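Local coordinates for protein Esterase/lipase (Uncultured bacterium, PDB 3K6K) that probably hydrolyses ester bonds, as an alpha/beta-hydrolase-fold esterase/lipase related to hormone-sensitive lipase, at residues V101-L106 and A112-L117; R150-G155 and H302-R307. One frame throughout, in Å; residues are numbered along the deposited sequence.

Contact 1: V101-L106 and A112-L117; sequences VLTTQL and ATLWSL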
ATOM      1  N   VAL A 101      -2.589 -25.756  -2.789  1.00 17.30           N
ATOM      2  CA  VAL A 101      -2.399 -25.013  -4.015  1.00 17.36           C
ATOM      3  C   VAL A 101      -1.615 -23.707  -3.844  1.00 18.59           C
ATOM      4  O   VAL A 101      -0.707 -23.468  -4.559  1.00 20.40           O
ATOM      5  CB  VAL A 101      -3.697 -24.807  -4.859  1.00 17.50           C
ATOM      6  CG1 VAL A 101      -4.742 -24.075  -4.121  1.00 14.51           C
ATOM      7  CG2 VAL A 101      -3.380 -24.119  -6.110  1.00 19.15           C
ATOM      8  N   LEU A 102      -1.969 -22.907  -2.865  1.00 18.08           N
ATOM      9  CA  LEU A 102      -1.316 -21.658  -2.620  1.00 18.43           C
ATOM     10  C   LEU A 102       0.073 -21.878  -1.940  1.00 19.52           C
ATOM     11  O   LEU A 102       1.081 -21.360  -2.440  1.00 20.33           O
ATOM     12  CB  LEU A 102      -2.240 -20.764  -1.817  1.00 17.07           C
ATOM     13  CG  LEU A 102      -1.700 -19.419  -1.286  1.00 19.31           C
ATOM     14  CD1 LEU A 102      -0.752 -18.752  -2.234  1.00 15.17           C
ATOM     15  CD2 LEU A 102      -2.861 -18.478  -1.000  1.00 19.35           C
ATOM     16  N   THR A 103       0.116 -22.666  -0.845  1.00 19.04           N
ATOM     17  CA  THR A 103       1.287 -22.777   0.059  1.00 17.77           C
ATOM     18  C   THR A 103       2.458 -23.553  -0.495  1.00 18.76           C
ATOM     19  O   THR A 103       3.610 -23.278  -0.155  1.00 18.97           O
ATOM     20  CB  THR A 103       0.923 -23.358   1.447  1.00 17.61           C
ATOM     21  OG1 THR A 103       0.467 -24.720   1.330  1.00 16.94           O
ATOM     22  CG2 THR A 103      -0.142 -22.512   2.111  1.00 15.14           C
ATOM     23  N   THR A 104       2.168 -24.515  -1.364  1.00 18.61           N
ATOM     24  CA  THR A 104       3.227 -25.238  -2.040  1.00 17.88           C
ATOM     25  C   THR A 104       3.947 -24.317  -2.979  1.00 18.56           C
ATOM     26  O   THR A 104       5.169 -24.446  -3.160  1.00 17.93           O
ATOM     27  CB  THR A 104       2.728 -26.501  -2.807  1.00 17.57           C
ATOM     28  OG1 THR A 104       1.666 -26.132  -3.690  1.00 15.75           O
ATOM     29  CG2 THR A 104       2.236 -27.606  -1.819  1.00 16.03           C
ATOM     30  N   GLN A 105       3.216 -23.382  -3.582  1.00 18.80           N
ATOM     31  CA  GLN A 105       3.890 -22.343  -4.398  1.00 18.94           C
ATOM     32  C   GLN A 105       4.726 -21.438  -3.489  1.00 18.95           C
ATOM     33  O   GLN A 105       5.888 -21.178  -3.777  1.00 19.97           O
ATOM     34  CB  GLN A 105       2.914 -21.519  -5.286  1.00 18.76           C
ATOM     35  CG  GLN A 105       2.154 -22.287  -6.338  1.00 20.62           C
ATOM     36  CD  GLN A 105       3.069 -22.882  -7.432  1.00 26.26           C
ATOM     37  OE1 GLN A 105       2.658 -23.779  -8.228  1.00 27.58           O
ATOM     38  NE2 GLN A 105       4.300 -22.391  -7.481  1.00 23.16           N
ATOM     39  N   LEU A 106       4.169 -20.989  -2.366  1.00 19.45           N
ATOM     40  CA  LEU A 106       4.965 -20.153  -1.454  1.00 19.84           C
ATOM     41  C   LEU A 106       6.272 -20.905  -1.127  1.00 21.46           C
ATOM     42  O   LEU A 106       7.356 -20.322  -1.183  1.00 21.57           O
ATOM     43  CB  LEU A 106       4.146 -19.756  -0.246  1.00 19.58           C
ATOM     44  CG  LEU A 106       2.941 -18.867  -0.538  1.00 19.89           C
ATOM     45  CD1 LEU A 106       2.037 -18.721   0.704  1.00 14.76           C
ATOM     46  CD2 LEU A 106       3.413 -17.506  -1.061  1.00 16.79           C
ATOM     47  N   ALA A 112      11.870 -22.090   1.007  1.00 26.49           N
ATOM     48  CA  ALA A 112      11.610 -22.154   2.414  1.00 25.06           C
ATOM     49  C   ALA A 112      10.933 -23.477   2.787  1.00 24.73           C
ATOM     50  O   ALA A 112      10.378 -24.227   1.941  1.00 24.43           O
ATOM     51  CB  ALA A 112      10.696 -20.987   2.824  1.00 24.17           C
ATOM     52  N   THR A 113      10.939 -23.721   4.086  1.00 23.85           N
ATOM     53  CA  THR A 113      10.145 -24.746   4.649  1.00 23.18           C
ATOM     54  C   THR A 113       8.909 -24.055   5.181  1.00 23.69           C
ATOM     55  O   THR A 113       8.980 -23.195   6.045  1.00 24.38           O
ATOM     56  CB  THR A 113      10.908 -25.494   5.755  1.00 22.72           C
ATOM     57  OG1 THR A 113      12.129 -26.017   5.206  1.00 21.79           O
ATOM     58  CG2 THR A 113      10.074 -26.616   6.340  1.00 20.47           C
ATOM     59  N   LEU A 114       7.755 -24.462   4.689  1.00 23.30           N
ATOM     60  CA  LEU A 114       6.537 -23.826   5.105  1.00 22.21           C
ATOM     61  C   LEU A 114       5.785 -24.825   5.980  1.00 23.32           C
ATOM     62  O   LEU A 114       5.766 -26.008   5.695  1.00 25.80           O
ATOM     63  CB  LEU A 114       5.753 -23.401   3.865  1.00 20.10           C
ATOM     64  CG  LEU A 114       4.386 -22.769   4.070  1.00 17.27           C
ATOM     65  CD1 LEU A 114       4.075 -21.767   2.920  1.00 13.26           C
ATOM     66  CD2 LEU A 114       3.330 -23.877   4.119  1.00 13.48           C
ATOM     67  N   TRP A 115       5.156 -24.350   7.038  1.00 23.16           N
ATOM     68  CA  TRP A 115       4.485 -25.189   8.007  1.00 22.77           C
ATOM     69  C   TRP A 115       3.086 -24.634   7.978  1.00 22.27           C
ATOM     70  O   TRP A 115       2.873 -23.556   8.511  1.00 22.38           O
ATOM     71  CB  TRP A 115       5.022 -24.913   9.417  1.00 21.98           C
ATOM     72  CG  TRP A 115       6.487 -25.208   9.579  1.00 23.55           C
ATOM     73  CD1 TRP A 115       7.523 -24.476   9.100  1.00 23.16           C
ATOM     74  CD2 TRP A 115       7.070 -26.335  10.268  1.00 23.40           C
ATOM     75  NE1 TRP A 115       8.716 -25.056   9.440  1.00 25.13           N
ATOM     76  CE2 TRP A 115       8.470 -26.201  10.160  1.00 23.91           C
ATOM     77  CE3 TRP A 115       6.534 -27.452  10.960  1.00 24.52           C
ATOM     78  CZ2 TRP A 115       9.376 -27.156  10.707  1.00 22.32           C
ATOM     79  CZ3 TRP A 115       7.415 -28.389  11.530  1.00 23.36           C
ATOM     80  CH2 TRP A 115       8.837 -28.231  11.399  1.00 22.76           C
ATOM     81  N   SER A 116       2.157 -25.353   7.353  1.00 21.47           N
ATOM     82  CA  SER A 116       0.791 -24.887   7.253  1.00 20.35           C
ATOM     83  C   SER A 116      -0.025 -25.412   8.417  1.00 20.40           C
ATOM     84  O   SER A 116      -0.292 -26.634   8.552  1.00 20.91           O
ATOM     85  CB  SER A 116       0.185 -25.219   5.870  1.00 20.38           C
ATOM     86  OG  SER A 116      -1.158 -24.740   5.778  1.00 17.98           O
ATOM     87  N   LEU A 117      -0.406 -24.496   9.288  1.00 19.67           N
ATOM     88  CA  LEU A 117      -0.942 -24.911  10.559  1.00 20.30           C
ATOM     89  C   LEU A 117      -2.361 -25.370  10.433  1.00 19.95           C
ATOM     90  O   LEU A 117      -3.118 -24.710   9.785  1.00 19.92           O
ATOM     91  CB  LEU A 117      -0.873 -23.767  11.550  1.00 19.97           C
ATOM     92  CG  LEU A 117      -1.169 -24.209  12.963  1.00 22.05           C
ATOM     93  CD1 LEU A 117       0.136 -24.798  13.530  1.00 18.66           C
ATOM     94  CD2 LEU A 117      -1.720 -23.062  13.826  1.00 23.05           C
TER
HETATM   95  O   HOH W   1      -1.403 -25.437   3.271  1.00 11.24           O

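Contact 2: R150-G155 and H302-R307; sequences RIIIAG and HWISAR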
ATOM      1  N   ARG A 150      14.472 -15.904  10.952  1.00 27.69           N
ATOM      2  CA  ARG A 150      14.344 -16.714   9.786  1.00 27.54           C
ATOM      3  C   ARG A 150      12.920 -17.208   9.607  1.00 25.00           C
ATOM      4  O   ARG A 150      12.663 -18.088   8.823  1.00 24.80           O
ATOM      5  CB  ARG A 150      15.454 -17.790   9.723  1.00 29.60           C
ATOM      6  CG  ARG A 150      16.657 -17.321   8.815  1.00 33.46           C
ATOM      7  CD  ARG A 150      17.972 -18.096   9.017  1.00 42.30           C
ATOM      8  NE  ARG A 150      18.003 -18.715  10.351  1.00 47.29           N
ATOM      9  CZ  ARG A 150      19.097 -19.180  10.954  1.00 50.20           C
ATOM     10  NH1 ARG A 150      20.293 -19.089  10.339  1.00 50.91           N
ATOM     11  NH2 ARG A 150      18.988 -19.723  12.178  1.00 48.13           N
ATOM     12  N   ILE A 151      11.999 -16.541  10.278  1.00 22.02           N
ATOM     13  CA  ILE A 151      10.607 -16.884  10.213  1.00 19.99           C
ATOM     14  C   ILE A 151       9.821 -15.726   9.647  1.00 19.86           C
ATOM     15  O   ILE A 151      10.019 -14.575  10.078  1.00 19.69           O
ATOM     16  CB  ILE A 151      10.069 -17.245  11.581  1.00 19.55           C
ATOM     17  CG1 ILE A 151      10.880 -18.422  12.145  1.00 20.00           C
ATOM     18  CG2 ILE A 151       8.613 -17.646  11.498  1.00 17.11           C
ATOM     19  CD1 ILE A 151      10.559 -18.658  13.597  1.00 22.34           C
ATOM     20  N   ILE A 152       8.970 -16.041   8.656  1.00 18.54           N
ATOM     21  CA  ILE A 152       7.879 -15.182   8.208  1.00 18.12           C
ATOM     22  C   ILE A 152       6.507 -15.752   8.616  1.00 18.33           C
ATOM     23  O   ILE A 152       6.293 -16.968   8.636  1.00 18.41           O
ATOM     24  CB  ILE A 152       7.899 -15.056   6.690  1.00 17.73           C
ATOM     25  CG1 ILE A 152       9.224 -14.410   6.201  1.00 16.65           C
ATOM     26  CG2 ILE A 152       6.672 -14.289   6.243  1.00 18.47           C
ATOM     27  CD1 ILE A 152       9.306 -12.832   6.428  1.00 11.48           C
ATOM     28  N   ILE A 153       5.558 -14.882   8.911  1.00 17.30           N
ATOM     29  CA  ILE A 153       4.228 -15.356   9.242  1.00 16.32           C
ATOM     30  C   ILE A 153       3.304 -14.872   8.133  1.00 17.43           C
ATOM     31  O   ILE A 153       3.270 -13.665   7.856  1.00 16.56           O
ATOM     32  CB  ILE A 153       3.724 -14.806  10.539  1.00 14.88           C
ATOM     33  CG1 ILE A 153       4.841 -14.747  11.560  1.00 12.61           C
ATOM     34  CG2 ILE A 153       2.555 -15.589  11.024  1.00 13.60           C
ATOM     35  CD1 ILE A 153       5.230 -16.058  12.190  1.00 14.67           C
ATOM     36  N   ALA A 154       2.577 -15.833   7.522  1.00 16.60           N
ATOM     37  CA  ALA A 154       1.760 -15.615   6.335  1.00 15.21           C
ATOM     38  C   ALA A 154       0.380 -16.239   6.509  1.00 14.68           C
ATOM     39  O   ALA A 154       0.177 -17.090   7.346  1.00 15.31           O
ATOM     40  CB  ALA A 154       2.444 -16.184   5.128  1.00 15.11           C
ATOM     41  N   GLY A 155      -0.577 -15.823   5.709  1.00 13.82           N
ATOM     42  CA  GLY A 155      -1.961 -16.233   5.938  1.00 12.76           C
ATOM     43  C   GLY A 155      -2.947 -15.408   5.115  1.00 12.45           C
ATOM     44  O   GLY A 155      -2.663 -14.246   4.758  1.00 12.18           O
ATOM     45  N   HIS A 302       9.733 -12.906  -3.465  1.00 21.82           N
ATOM     46  CA  HIS A 302      10.851 -12.001  -3.508  1.00 24.29           C
ATOM     47  C   HIS A 302      10.924 -11.233  -2.159  1.00 23.81           C
ATOM     48  O   HIS A 302      12.005 -11.096  -1.539  1.00 24.45           O
ATOM     49  CB  HIS A 302      10.704 -11.043  -4.695  1.00 25.20           C
ATOM     50  CG  HIS A 302      11.974 -10.337  -5.066  1.00 31.73           C
ATOM     51  ND1 HIS A 302      12.925 -10.900  -5.899  1.00 38.52           N
ATOM     52  CD2 HIS A 302      12.452  -9.109  -4.729  1.00 36.65           C
ATOM     53  CE1 HIS A 302      13.931 -10.052  -6.061  1.00 38.23           C
ATOM     54  NE2 HIS A 302      13.675  -8.963  -5.355  1.00 38.02           N
ATOM     55  N   TRP A 303       9.778 -10.740  -1.703  1.00 22.87           N
ATOM     56  CA  TRP A 303       9.724 -10.021  -0.467  1.00 22.04           C
ATOM     57  C   TRP A 303      10.230 -10.917   0.629  1.00 22.42           C
ATOM     58  O   TRP A 303      11.085 -10.518   1.432  1.00 22.28           O
ATOM     59  CB  TRP A 303       8.317  -9.625  -0.157  1.00 21.13           C
ATOM     60  CG  TRP A 303       8.199  -8.591   0.912  1.00 19.90           C
ATOM     61  CD1 TRP A 303       8.261  -7.191   0.757  1.00 17.36           C
ATOM     62  CD2 TRP A 303       7.910  -8.818   2.288  1.00 15.04           C
ATOM     63  NE1 TRP A 303       8.070  -6.584   1.983  1.00 13.07           N
ATOM     64  CE2 TRP A 303       7.846  -7.556   2.928  1.00 13.90           C
ATOM     65  CE3 TRP A 303       7.694  -9.953   3.041  1.00 12.64           C
ATOM     66  CZ2 TRP A 303       7.547  -7.428   4.302  1.00 16.09           C
ATOM     67  CZ3 TRP A 303       7.436  -9.823   4.380  1.00 13.87           C
ATOM     68  CH2 TRP A 303       7.353  -8.566   5.004  1.00 15.22           C
ATOM     69  N   ILE A 304       9.694 -12.120   0.678  1.00 22.14           N
ATOM     70  CA  ILE A 304      10.022 -12.963   1.771  1.00 23.57           C
ATOM     71  C   ILE A 304      11.505 -13.211   1.744  1.00 25.95           C
ATOM     72  O   ILE A 304      12.202 -12.958   2.711  1.00 25.39           O
ATOM     73  CB  ILE A 304       9.241 -14.294   1.786  1.00 23.03           C
ATOM     74  CG1 ILE A 304       7.831 -14.070   2.321  1.00 19.53           C
ATOM     75  CG2 ILE A 304       9.958 -15.337   2.693  1.00 20.56           C
ATOM     76  CD1 ILE A 304       6.905 -15.239   2.065  1.00 15.50           C
ATOM     77  N   SER A 305      11.998 -13.669   0.601  1.00 28.79           N
ATOM     78  CA  SER A 305      13.334 -14.215   0.569  1.00 31.08           C
ATOM     79  C   SER A 305      14.391 -13.113   0.600  1.00 32.21           C
ATOM     80  O   SER A 305      15.586 -13.415   0.524  1.00 33.70           O
ATOM     81  CB  SER A 305      13.491 -15.191  -0.623  1.00 31.28           C
ATOM     82  OG  SER A 305      14.178 -14.550  -1.667  1.00 32.23           O
ATOM     83  N   ALA A 306      13.964 -11.857   0.729  1.00 32.27           N
ATOM     84  CA  ALA A 306      14.881 -10.737   0.890  1.00 33.41           C
ATOM     85  C   ALA A 306      14.835 -10.083   2.296  1.00 34.77           C
ATOM     86  O   ALA A 306      15.480  -9.062   2.525  1.00 34.68           O
ATOM     87  CB  ALA A 306      14.650  -9.712  -0.175  1.00 33.59           C
ATOM     88  N   ARG A 307      14.083 -10.669   3.232  1.00 36.27           N
ATOM     89  CA  ARG A 307      14.103 -10.234   4.652  1.00 37.11           C
ATOM     90  C   ARG A 307      14.910 -11.255   5.399  1.00 38.13           C
ATOM     91  O   ARG A 307      15.604 -10.931   6.347  1.00 39.00           O
ATOM     92  CB  ARG A 307      12.721 -10.075   5.241  1.00 35.31           C
ATOM     93  CG  ARG A 307      11.880  -9.199   4.391  1.00 36.30           C
ATOM     94  CD  ARG A 307      11.175  -8.156   5.180  1.00 34.99           C
ATOM     95  NE  ARG A 307      10.970  -6.832   4.528  1.00 38.04           N
ATOM     96  CZ  ARG A 307      11.090  -6.481   3.226  1.00 37.91           C
ATOM     97  NH1 ARG A 307      11.451  -7.337   2.257  1.00 30.82           N
ATOM     98  NH2 ARG A 307      10.821  -5.208   2.899  1.00 35.33           N
TER

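Contact 1: V101-L106 and A112-L117
Leu114 points from its strand at Thr103 and Leu106 on the helix that precedes it in the chain. The helix and strand are the second and third parts of a beta-alpha-beta crossover in the alpha/beta hydrolase fold, with strand 82-86 as the first. The two short segments run nearly antiparallel, at 157°, and their axes come within 8.7 Å.

Leu114 carries the contact with both methyls. Its CG stands opposite the backbone N (chi1 177°), which carries the forked end across to the helix. The Thr103 and Leu114 side chains meet at about a right angle. CD2 of Leu114 packs against CB of Thr103 at 3.6 Å. The other branch, CD1, lies 3.5 Å from the carbonyl O of Thr103, a van der Waals contact. CD1 also touches CB of Leu106 at 3.8 Å. Thus one leucine fork fills the space between two residues a helical turn apart. An alanine in place of Leu114 would remove both methyls and is likely to open a gap between the strand and Thr103 and Leu106.

Toward Ser116, further along the strand, the contact turns polar. CG2 of Thr103 comes only loosely near OG of Ser116, at 4.4 Å. The two hydroxyls are joined through a water instead. Thr103 OG1 sits between its own N and carbonyl carbon (chi1 65°), and this rotation brings it to the water. Thr103 OG1 is also hydrogen-bonded to Gln73 NE2 on strand 68-74, so the hydroxyl is held by more than the water. Tyr85 of strand 82-86 touches both Thr103 and Leu106. The bridging water lies 2.8 Å from OG1 of Thr103 and 2.6 Å from OG of Ser116.

Contact 2: R150-G155 and H302-R307
Ile152 and Ile304 share the same first-torsion pattern: CG1 lies beside the backbone N and CG2 opposite it, with chi1 -61° in Ile152 and -79° in Ile304. Each side chain thereby offers both branches to the other, and the two cross at a slant. CG1 of Ile152 rests on CG2 of Ile304 at 3.7 Å. CG2 of Ile152 meets CG1 of Ile304 at 4.1 Å. The contact is a small, buried, wholly apolar patch between a strand and the last part of a helix.

The second bend of Ile152 carries its CD1 to Trp303, where it meets CZ3 of the indole at 4.1 Å. The methyl comes in obliquely. The indole has its polar partner outside the two segments: Trp303 NE1 is hydrogen-bonded to Glu272 OE1. On one face of the same ring lies the guanidinium of Arg307, with CZ 3.2 Å above the ring plane and displaced toward its rim. Arg307 NH1 also makes a weak bond to the O of Trp303, and its NE forms a salt bridge with Glu242. The guanidinium thus lies face to face with the NE1 rim of the indole, not over its centre.

Strand 151-156 leads into the probable nucleophile elbow, where Gly155 begins the GxSxG pattern. Helix 291-305 packs on the strand face that carries Ile152. Val182 of strand 180-184 touches Ile152, Trp303 and Ile304, and Ile83 of strand 82-86 touches Ile304. Helix 129-145 covers Ile151 and Ile153, which point to the other side of the sheet.

Overall arrangement
The two contacts follow one another along the chain: both segments of contact 1 come before the first segment of contact 2. Contact 1 joins close neighbours in sequence, whereas contact 2 brings residues 302-307 back to 150-155 across nearly 150 residues. Their centres are 12 Å apart, and their nearest atoms are about 5 Å apart without touching. Both rest on strands of one mixed sheet, where strand 82-86 lies between strands 113-117 and 151-156. Helices 96-110 and 291-305 pack on the same face of it, while helix 129-145 lies on the other. The two contacts thus seat helices on central strands of the sheet, one of which leads to the probable nucleophile, Ser157.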